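Local coordinates for protein putative poly(3-hydroxybutyrate) depolymerase LpqC (Bordetella parapertussis 12822, PDB 3D0K) that probably hydrolyses ester bonds as an alpha/beta-hydrolase, being a putative poly(3-hydroxybutyrate) depolymerase, at residues Y45-Y50 with R80-I85; D72-A77 with V279-W284; D13-E18 with R132-A137. All blocks are in the same frame, centred on the assembly; numbering follows the deposited sequence.

Contact 1. Residues Y45-Y50 with R80-I85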
loop_
_atom_site.group_PDB
_atom_site.type_symbol
_atom_site.label_atom_id
_atom_site.label_comp_id
_atom_site.label_asym_id
_atom_site.label_seq_id
_atom_site.Cartn_x
_atom_site.Cartn_y
_atom_site.Cartn_z
ATOM N N TYR A 45 5.713 11.819 9.354
ATOM C CA TYR A 45 7.025 12.178 9.902
ATOM C C TYR A 45 7.778 12.997 8.889
ATOM O O TYR A 45 7.925 12.600 7.714
ATOM C CB TYR A 45 7.842 10.954 10.285
ATOM C CG TYR A 45 9.176 11.325 10.840
ATOM C CD1 TYR A 45 9.284 11.852 12.132
ATOM C CD2 TYR A 45 10.347 11.100 10.101
ATOM C CE1 TYR A 45 10.557 12.211 12.664
ATOM C CE2 TYR A 45 11.622 11.451 10.620
ATOM C CZ TYR A 45 11.717 12.016 11.877
ATOM O OH TYR A 45 12.973 12.334 12.373
ATOM N N ARG A 46 8.291 14.126 9.349
ATOM C CA ARG A 46 9.155 14.929 8.526
ATOM C C ARG A 46 10.523 15.061 9.195
ATOM O O ARG A 46 10.617 15.535 10.328
ATOM C CB ARG A 46 8.548 16.332 8.312
ATOM C CG ARG A 46 9.487 17.232 7.548
ATOM C CD ARG A 46 8.813 18.556 7.253
ATOM N NE ARG A 46 9.781 19.406 6.579
ATOM C CZ ARG A 46 9.459 20.256 5.620
ATOM N NH1 ARG A 46 10.410 20.950 5.032
ATOM N NH2 ARG A 46 8.172 20.388 5.255
ATOM N N PRO A 47 11.592 14.592 8.526
ATOM C CA PRO A 47 12.946 14.690 9.134
ATOM C C PRO A 47 13.490 16.108 9.068
ATOM O O PRO A 47 13.088 16.891 8.199
ATOM C CB PRO A 47 13.835 13.814 8.233
ATOM C CG PRO A 47 13.120 13.754 6.947
ATOM C CD PRO A 47 11.600 13.938 7.208
ATOM N N TYR A 48 14.450 16.428 9.931
ATOM C CA TYR A 48 15.201 17.661 9.699
ATOM C C TYR A 48 15.914 17.534 8.357
ATOM O O TYR A 48 16.364 16.466 7.988
ATOM C CB TYR A 48 16.211 17.905 10.799
ATOM C CG TYR A 48 15.528 18.213 12.093
ATOM C CD1 TYR A 48 14.911 19.445 12.290
ATOM C CD2 TYR A 48 15.546 17.305 13.138
ATOM C CE1 TYR A 48 14.290 19.779 13.499
ATOM C CE2 TYR A 48 14.921 17.622 14.363
ATOM C CZ TYR A 48 14.306 18.859 14.519
ATOM O OH TYR A 48 13.689 19.163 15.695
ATOM N N GLY A 49 15.905 18.613 7.594
ATOM C CA GLY A 49 16.610 18.616 6.355
ATOM C C GLY A 49 15.761 18.162 5.190
ATOM O O GLY A 49 16.279 18.080 4.076
ATOM N N TYR A 50 14.479 17.858 5.434
ATOM C CA TYR A 50 13.547 17.590 4.348
ATOM C C TYR A 50 13.391 18.843 3.479
ATOM O O TYR A 50 13.180 19.930 3.980
ATOM C CB TYR A 50 12.179 17.119 4.865
ATOM C CG TYR A 50 11.337 16.681 3.688
ATOM C CD1 TYR A 50 10.318 17.504 3.193
ATOM C CD2 TYR A 50 11.649 15.510 2.999
ATOM C CE1 TYR A 50 9.601 17.148 2.052
ATOM C CE2 TYR A 50 10.939 15.144 1.841
ATOM C CZ TYR A 50 9.920 15.978 1.387
ATOM O OH TYR A 50 9.214 15.631 0.253
ATOM N N ARG A 80 17.840 9.213 7.495
ATOM C CA ARG A 80 19.039 8.940 6.652
ATOM C C ARG A 80 18.863 9.509 5.216
ATOM O O ARG A 80 19.713 10.231 4.680
ATOM C CB ARG A 80 19.312 7.424 6.636
ATOM C CG ARG A 80 20.529 6.988 5.819
ATOM C CD ARG A 80 21.224 5.784 6.492
ATOM N NE ARG A 80 22.096 5.045 5.566
ATOM C CZ ARG A 80 21.724 3.960 4.875
ATOM N NH1 ARG A 80 20.502 3.438 5.008
ATOM N NH2 ARG A 80 22.592 3.380 4.065
ATOM N N HIS A 81 17.710 9.241 4.627
ATOM C CA HIS A 81 17.466 9.585 3.246
ATOM C C HIS A 81 16.682 10.849 3.012
ATOM O O HIS A 81 16.503 11.227 1.845
ATOM C CB HIS A 81 16.809 8.400 2.519
ATOM C CG HIS A 81 17.612 7.148 2.588
ATOM N ND1 HIS A 81 18.797 7.001 1.904
ATOM C CD2 HIS A 81 17.423 6.001 3.277
ATOM C CE1 HIS A 81 19.305 5.815 2.172
ATOM N NE2 HIS A 81 18.482 5.177 2.982
ATOM N N LYS A 82 16.227 11.510 4.096
ATOM C CA LYS A 82 15.406 12.752 4.001
ATOM C C LYS A 82 14.097 12.467 3.231
ATOM O O LYS A 82 13.835 13.040 2.196
ATOM C CB LYS A 82 16.198 13.900 3.390
ATOM C CG LYS A 82 17.554 14.184 4.101
ATOM C CD LYS A 82 17.347 14.288 5.588
ATOM C CE LYS A 82 18.677 14.587 6.307
ATOM N NZ LYS A 82 18.568 14.068 7.705
ATOM N N LEU A 83 13.297 11.569 3.771
ATOM C CA LEU A 83 12.036 11.205 3.163
ATOM C C LEU A 83 10.924 11.812 3.985
ATOM O O LEU A 83 10.991 11.757 5.212
ATOM C CB LEU A 83 11.850 9.680 3.264
ATOM C CG LEU A 83 13.084 8.855 2.845
ATOM C CD1 LEU A 83 12.889 7.388 3.194
ATOM C CD2 LEU A 83 13.332 9.065 1.344
ATOM N N LEU A 84 9.842 12.247 3.322
ATOM C CA LEU A 84 8.637 12.635 4.048
ATOM C C LEU A 84 7.732 11.393 4.204
ATOM O O LEU A 84 7.358 10.770 3.226
ATOM C CB LEU A 84 7.909 13.714 3.266
ATOM C CG LEU A 84 6.592 14.196 3.913
ATOM C CD1 LEU A 84 6.889 14.928 5.245
ATOM C CD2 LEU A 84 5.838 15.106 2.885
ATOM N N ILE A 85 7.432 11.005 5.432
ATOM C CA ILE A 85 6.606 9.807 5.660
ATOM C C ILE A 85 5.159 10.166 5.913
ATOM O O ILE A 85 4.885 11.002 6.779
ATOM C CB ILE A 85 7.138 8.988 6.890
ATOM C CG1 ILE A 85 8.636 8.660 6.713
ATOM C CG2 ILE A 85 6.277 7.675 7.084
ATOM C CD1 ILE A 85 9.053 7.962 5.385
#
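Tyr45 and Ile85 form an antiparallel, hydrogen-bonded pair. Tyr45 N reaches Ile85 O at 2.8 Å with an N-H...O angle of 161°, and Ile85 N returns to Tyr45 O at 2.8 Å, in the carbonyl plane. Tyr45 CB and Ile85 CB, on the same face of the sheet, pack 4.0 Å apart. Further along the backbone, Pro47 to Tyr50 is a type II turn, with Gly49 at positive phi (91°).

Beyond this pair the side-chain packing is apolar and aromatic. Leu84 CB sits over one face of the Tyr50 ring, 3.8 Å from its centroid and displaced toward the CZ side, which identifies a CH-pi contact; the two side chains cross at about a right angle. Leu84 CD1 meets Arg46 CB at 3.8 Å. The Tyr50 ring turns its CD1 edge onto the face of the Arg46 guanidinium, whose NH2 is bonded to Leu19 O.

Side-chain polar bonding between the two segments is slight. Lys82 NZ makes a weak bond to Tyr48 O at 3.3 Å, its stronger partner being Asp79 O. With Tyr50 CG anti to the backbone N (chi1 -172°), the ring swings back toward 80-85, and Lys82 O lies at its edge, 3.4 Å from Tyr50 CD2. Pro47 CD is pressed to 3.0 Å from Leu83 O. Both carbonyl oxygens are buried here with no hydrogen-bond partner in the model.

In the alpha/beta sheet, strand 84-89 lies between 40-46 and 56-60, so the contact joins the antiparallel edge region to the parallel core. Helix 75-81 packs on Tyr45 and Ile85, and Tyr45 OH is bonded to Asp79.

Contact 2. Residues D72-A77 with V279-W284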
loop_
_atom_site.group_PDB
_atom_site.type_symbol
_atom_site.label_atom_id
_atom_site.label_comp_id
_atom_site.label_asym_id
_atom_site.label_seq_id
_atom_site.Cartn_x
_atom_site.Cartn_y
_atom_site.Cartn_z
ATOM N N ASP A 72 6.332 5.294 12.626
ATOM C CA ASP A 72 7.548 5.183 13.492
ATOM C C ASP A 72 8.582 4.233 12.879
ATOM O O ASP A 72 9.808 4.472 12.982
ATOM C CB ASP A 72 7.183 4.673 14.886
ATOM C CG ASP A 72 6.499 5.744 15.773
ATOM O OD1 ASP A 72 6.387 6.913 15.381
ATOM O OD2 ASP A 72 6.058 5.382 16.879
ATOM N N PHE A 73 8.111 3.134 12.282
ATOM C CA PHE A 73 9.044 2.153 11.676
ATOM C C PHE A 73 9.921 2.783 10.605
ATOM O O PHE A 73 11.050 2.332 10.397
ATOM C CB PHE A 73 8.298 1.012 10.972
ATOM C CG PHE A 73 7.423 0.205 11.863
ATOM C CD1 PHE A 73 7.629 0.161 13.236
ATOM C CD2 PHE A 73 6.360 -0.533 11.296
ATOM C CE1 PHE A 73 6.779 -0.626 14.081
ATOM C CE2 PHE A 73 5.512 -1.333 12.110
ATOM C CZ PHE A 73 5.721 -1.355 13.513
ATOM N N TRP A 74 9.398 3.807 9.912
ATOM C CA TRP A 74 10.102 4.479 8.824
ATOM C C TRP A 74 10.987 5.674 9.226
ATOM O O TRP A 74 11.660 6.249 8.370
ATOM C CB TRP A 74 9.114 4.919 7.741
ATOM C CG TRP A 74 8.656 3.753 6.888
ATOM C CD1 TRP A 74 7.706 2.781 7.212
ATOM C CD2 TRP A 74 9.188 3.399 5.628
ATOM N NE1 TRP A 74 7.586 1.865 6.160
ATOM C CE2 TRP A 74 8.497 2.222 5.187
ATOM C CE3 TRP A 74 10.155 3.992 4.777
ATOM C CZ2 TRP A 74 8.764 1.627 3.946
ATOM C CZ3 TRP A 74 10.422 3.391 3.543
ATOM C CH2 TRP A 74 9.721 2.212 3.146
ATOM N N ILE A 75 10.965 6.060 10.501
ATOM C CA ILE A 75 11.807 7.177 10.967
ATOM C C ILE A 75 13.328 7.056 10.652
ATOM O O ILE A 75 13.933 7.992 10.098
ATOM C CB ILE A 75 11.521 7.550 12.436
ATOM C CG1 ILE A 75 10.111 8.222 12.533
ATOM C CG2 ILE A 75 12.623 8.519 12.990
ATOM C CD1 ILE A 75 9.634 8.370 14.017
ATOM N N PRO A 76 13.960 5.932 11.009
ATOM C CA PRO A 76 15.394 5.878 10.720
ATOM C C PRO A 76 15.738 6.035 9.232
ATOM O O PRO A 76 16.665 6.771 8.898
ATOM C CB PRO A 76 15.805 4.497 11.267
ATOM C CG PRO A 76 14.719 4.188 12.313
ATOM C CD PRO A 76 13.480 4.700 11.686
ATOM N N ALA A 77 14.973 5.389 8.350
ATOM C CA ALA A 77 15.167 5.570 6.902
ATOM C C ALA A 77 14.886 7.045 6.474
ATOM O O ALA A 77 15.591 7.584 5.611
ATOM C CB ALA A 77 14.278 4.551 6.092
ATOM N N VAL A 279 13.496 -3.362 5.267
ATOM C CA VAL A 279 13.961 -4.048 4.062
ATOM C C VAL A 279 13.554 -3.284 2.822
ATOM O O VAL A 279 14.317 -3.147 1.903
ATOM C CB VAL A 279 13.442 -5.485 4.048
ATOM C CG1 VAL A 279 13.579 -6.135 2.667
ATOM C CG2 VAL A 279 14.132 -6.286 5.186
ATOM N N CYS A 280 12.296 -2.850 2.779
ATOM C CA CYS A 280 11.781 -2.057 1.660
ATOM C C CYS A 280 12.548 -0.745 1.436
ATOM O O CYS A 280 12.829 -0.376 0.292
ATOM C CB CYS A 280 10.279 -1.785 1.855
ATOM S SG CYS A 280 9.565 -1.072 0.327
ATOM N N ALA A 281 12.861 -0.064 2.542
ATOM C CA ALA A 281 13.646 1.167 2.549
ATOM C C ALA A 281 15.030 0.890 2.020
ATOM O O ALA A 281 15.571 1.707 1.276
ATOM C CB ALA A 281 13.726 1.721 3.929
ATOM N N SER A 282 15.609 -0.247 2.428
ATOM C CA SER A 282 16.926 -0.636 1.938
ATOM C C SER A 282 16.913 -0.883 0.418
ATOM O O SER A 282 17.811 -0.465 -0.290
ATOM C CB SER A 282 17.428 -1.911 2.667
ATOM O OG SER A 282 18.743 -2.259 2.213
ATOM N N LEU A 283 15.892 -1.573 -0.075
ATOM C CA LEU A 283 15.824 -1.904 -1.470
ATOM C C LEU A 283 15.638 -0.629 -2.310
ATOM O O LEU A 283 16.289 -0.467 -3.346
ATOM C CB LEU A 283 14.672 -2.893 -1.718
ATOM C CG LEU A 283 14.945 -4.319 -1.301
ATOM C CD1 LEU A 283 13.574 -5.049 -1.208
ATOM C CD2 LEU A 283 15.997 -5.002 -2.266
ATOM N N TRP A 284 14.791 0.287 -1.827
ATOM C CA TRP A 284 14.448 1.503 -2.548
ATOM C C TRP A 284 15.530 2.558 -2.450
ATOM O O TRP A 284 15.814 3.268 -3.415
ATOM C CB TRP A 284 13.170 2.116 -1.947
ATOM C CG TRP A 284 11.900 1.521 -2.437
ATOM C CD1 TRP A 284 11.721 0.734 -3.559
ATOM C CD2 TRP A 284 10.615 1.712 -1.865
ATOM N NE1 TRP A 284 10.383 0.412 -3.692
ATOM C CE2 TRP A 284 9.681 1.010 -2.672
ATOM C CE3 TRP A 284 10.140 2.433 -0.738
ATOM C CZ2 TRP A 284 8.293 1.041 -2.418
ATOM C CZ3 TRP A 284 8.754 2.392 -0.453
ATOM C CH2 TRP A 284 7.857 1.726 -1.297
#
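Trp74 reaches the helix 273-286 with the far end of its indole, and the path from CB outward explains which atoms do the touching. CB itself lies on the side of strand 84-89, against Ile85. With CG set beside the backbone N (chi1 -76°), the ring system extends from there toward Cys280, Ala281 and Trp284. The six-membered ring arrives first: Trp74 CZ3 rests 3.7 Å from Ala281 CB and also approaches that residue's CA. One atom further, Trp74 CH2 meets Trp284 CZ3 at 3.7 Å and Cys280 CB at 4.2 Å. The two tryptophan side chains cross at about a right angle, and the approach of CH2 to the second ring is oblique. Within the same helix, Cys280 SG lies over a face of the Trp284 indole, 3.4 Å above its plane and offset toward the rim.

A second, smaller point of closeness lies alongside, where Ala77 CB touches Ala281 CB at 3.6 Å. Both are methyl groups, which lets the backbones come to 6.4 Å between Ala77 CA and Ala281 CA.

The contact thus joins the junction of helices 67-73 and 75-81 to helix 273-286 on one side of the central sheet. Trp74 packs on Val57 and Val59 of strand 56-60 and edge-to-face with Phe145 of strand 142-147, while Trp284 lies against strand 168-172.

Contact 3. Residues D13-E18 with R132-A137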
loop_
_atom_site.group_PDB
_atom_site.type_symbol
_atom_site.label_atom_id
_atom_site.label_comp_id
_atom_site.label_asym_id
_atom_site.label_seq_id
_atom_site.Cartn_x
_atom_site.Cartn_y
_atom_site.Cartn_z
ATOM N N ASP A 13 -4.207 23.998 2.711
ATOM C CA ASP A 13 -3.808 25.005 3.731
ATOM C C ASP A 13 -3.473 24.336 5.048
ATOM O O ASP A 13 -2.455 24.621 5.630
ATOM C CB ASP A 13 -4.873 26.070 3.982
ATOM C CG ASP A 13 -5.229 26.855 2.738
ATOM O OD1 ASP A 13 -4.294 27.128 1.930
ATOM O OD2 ASP A 13 -6.441 27.206 2.570
ATOM N N ARG A 14 -4.344 23.435 5.489
ATOM C CA ARG A 14 -4.093 22.640 6.721
ATOM C C ARG A 14 -2.778 21.896 6.691
ATOM O O ARG A 14 -1.988 21.970 7.649
ATOM C CB ARG A 14 -5.258 21.695 7.031
ATOM C CG ARG A 14 -6.378 22.464 7.703
ATOM C CD ARG A 14 -7.538 21.580 8.169
ATOM N NE ARG A 14 -8.442 21.357 7.051
ATOM C CZ ARG A 14 -9.439 22.165 6.700
ATOM N NH1 ARG A 14 -9.709 23.279 7.387
ATOM N NH2 ARG A 14 -10.172 21.857 5.639
ATOM N N ILE A 15 -2.521 21.239 5.565
ATOM C CA ILE A 15 -1.310 20.443 5.405
ATOM C C ILE A 15 -0.090 21.366 5.434
ATOM O O ILE A 15 0.942 20.999 5.961
ATOM C CB ILE A 15 -1.335 19.564 4.103
ATOM C CG1 ILE A 15 -2.323 18.404 4.269
ATOM C CG2 ILE A 15 0.099 19.008 3.779
ATOM C CD1 ILE A 15 -2.576 17.618 3.010
ATOM N N ALA A 16 -0.208 22.544 4.828
ATOM C CA ALA A 16 0.887 23.519 4.832
ATOM C C ALA A 16 1.274 23.933 6.256
ATOM O O ALA A 16 2.458 24.091 6.577
ATOM C CB ALA A 16 0.506 24.759 3.967
ATOM N N LEU A 17 0.276 24.045 7.128
ATOM C CA LEU A 17 0.495 24.478 8.520
ATOM C C LEU A 17 1.000 23.343 9.422
ATOM O O LEU A 17 1.653 23.596 10.437
ATOM C CB LEU A 17 -0.821 24.991 9.092
ATOM C CG LEU A 17 -1.349 26.312 8.511
ATOM C CD1 LEU A 17 -2.787 26.614 8.990
ATOM C CD2 LEU A 17 -0.396 27.422 8.888
ATOM N N GLU A 18 0.664 22.107 9.075
ATOM C CA GLU A 18 0.952 20.957 9.950
ATOM C C GLU A 18 2.210 20.207 9.548
ATOM O O GLU A 18 2.829 19.544 10.387
ATOM C CB GLU A 18 -0.204 19.956 9.921
ATOM C CG GLU A 18 -1.535 20.464 10.567
ATOM C CD GLU A 18 -1.652 20.139 12.069
ATOM O OE1 GLU A 18 -0.608 20.203 12.781
ATOM O OE2 GLU A 18 -2.794 19.817 12.529
ATOM N N ARG A 132 1.111 18.452 -2.486
ATOM C CA ARG A 132 1.640 19.296 -3.567
ATOM C C ARG A 132 1.067 20.725 -3.642
ATOM O O ARG A 132 1.827 21.674 -3.852
ATOM C CB ARG A 132 1.437 18.561 -4.893
ATOM C CG ARG A 132 2.539 18.739 -5.925
ATOM C CD ARG A 132 2.295 17.717 -7.038
ATOM N NE ARG A 132 1.100 18.018 -7.831
ATOM C CZ ARG A 132 1.107 18.232 -9.149
ATOM N NH1 ARG A 132 2.252 18.172 -9.844
ATOM N NH2 ARG A 132 -0.033 18.512 -9.775
ATOM N N ALA A 133 -0.248 20.887 -3.474
ATOM C CA ALA A 133 -0.846 22.221 -3.439
ATOM C C ALA A 133 -0.358 22.979 -2.217
ATOM O O ALA A 133 -0.228 24.182 -2.284
ATOM C CB ALA A 133 -2.400 22.155 -3.470
ATOM N N ALA A 134 0.002 22.269 -1.135
ATOM C CA ALA A 134 0.520 22.920 0.084
ATOM C C ALA A 134 1.956 23.380 -0.122
ATOM O O ALA A 134 2.496 24.122 0.703
ATOM C CB ALA A 134 0.469 21.909 1.254
ATOM N N GLU A 135 2.583 22.914 -1.212
ATOM C CA GLU A 135 3.999 23.199 -1.565
ATOM C C GLU A 135 4.927 22.553 -0.531
ATOM O O GLU A 135 6.042 23.041 -0.294
ATOM C CB GLU A 135 4.301 24.712 -1.716
ATOM C CG GLU A 135 3.646 25.399 -2.938
ATOM C CD GLU A 135 4.081 26.862 -3.096
ATOM O OE1 GLU A 135 3.690 27.740 -2.266
ATOM O OE2 GLU A 135 4.835 27.158 -4.046
ATOM N N ILE A 136 4.446 21.486 0.107
ATOM C CA ILE A 136 5.250 20.756 1.087
ATOM C C ILE A 136 6.235 19.845 0.330
ATOM O O ILE A 136 7.406 19.692 0.720
ATOM C CB ILE A 136 4.338 19.974 2.077
ATOM C CG1 ILE A 136 3.603 20.946 3.025
ATOM C CG2 ILE A 136 5.137 18.913 2.851
ATOM C CD1 ILE A 136 4.520 21.804 3.932
ATOM N N ALA A 137 5.762 19.235 -0.750
ATOM C CA ALA A 137 6.602 18.346 -1.529
ATOM C C ALA A 137 6.163 18.408 -2.955
ATOM O O ALA A 137 4.954 18.555 -3.223
ATOM C CB ALA A 137 6.482 16.888 -0.993
#
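Ala134 points its CB into helix 11-18 and lands between Ile15 and Ala16. Ala134 CB is 3.7 Å from Ala16 N and also touches Ala16 CB and Ile15 CG2, so this one methyl meets backbone and two side chains at once. That small knob accounts for the close approach of the chains, 4.8 Å between Ala16 CA and Ala134 CA. Ala16 CB also lies near Ala134 O.

Ile15 and Ile136 are the larger partners, and their side chains run at a slant to one another. Both place CG1 beside the backbone N, but they use different branches here: Ile15 offers its CG2 methyl, set anti to its own N, whereas Ile136 offers the CG1-CD1 arm. CG2 of Ile15 and CG1 of Ile136 stand 4.1 Å apart. The same arm continues along the helix backbone: Ile136 CG1 lies 4.0 Å from Ile15 O, and Ile136 CD1 4.1 Å from Ala16 O.

A Schellman motif closes the C-terminal end of helix 122-133, with Glu135, at positive phi (66°), the first residue to leave helical angles. The reversal there lets Ala134 and Ile136, either side of Glu135, both face helix 11-18, while Ile136 also packs on Leu19 and Ile131.

Since every touching side chain is aliphatic, the join rests on shape and van der Waals contact, with no directional polar bond between 13-18 and 132-137 to fix its register.

Contact 2 is the buried one: its centre lies about 14 Å from the centre of the chain, whereas those of contacts 1 and 3, both partly buried, lie about 20 and 22 Å out. Contacts 1 and 2 share helix 75-81 and touch directly, Tyr45 CG meeting Ile75 CG1 at 3.7 Å. Contact 3 reaches contact 1 through Tyr50, whose OH is 3.3 Å from Ala137 CB and is bonded to Arg54 O; contacts 2 and 3 stay about 14 Å apart at their nearest atoms. Chemistry follows place: strand pairing puts backbone hydrogen bonds in contact 1, while contact 2, between helices, and contact 3, between a helix and the end of another with its following loop, are apolar, aromatic-rich near the core and aliphatic at the periphery.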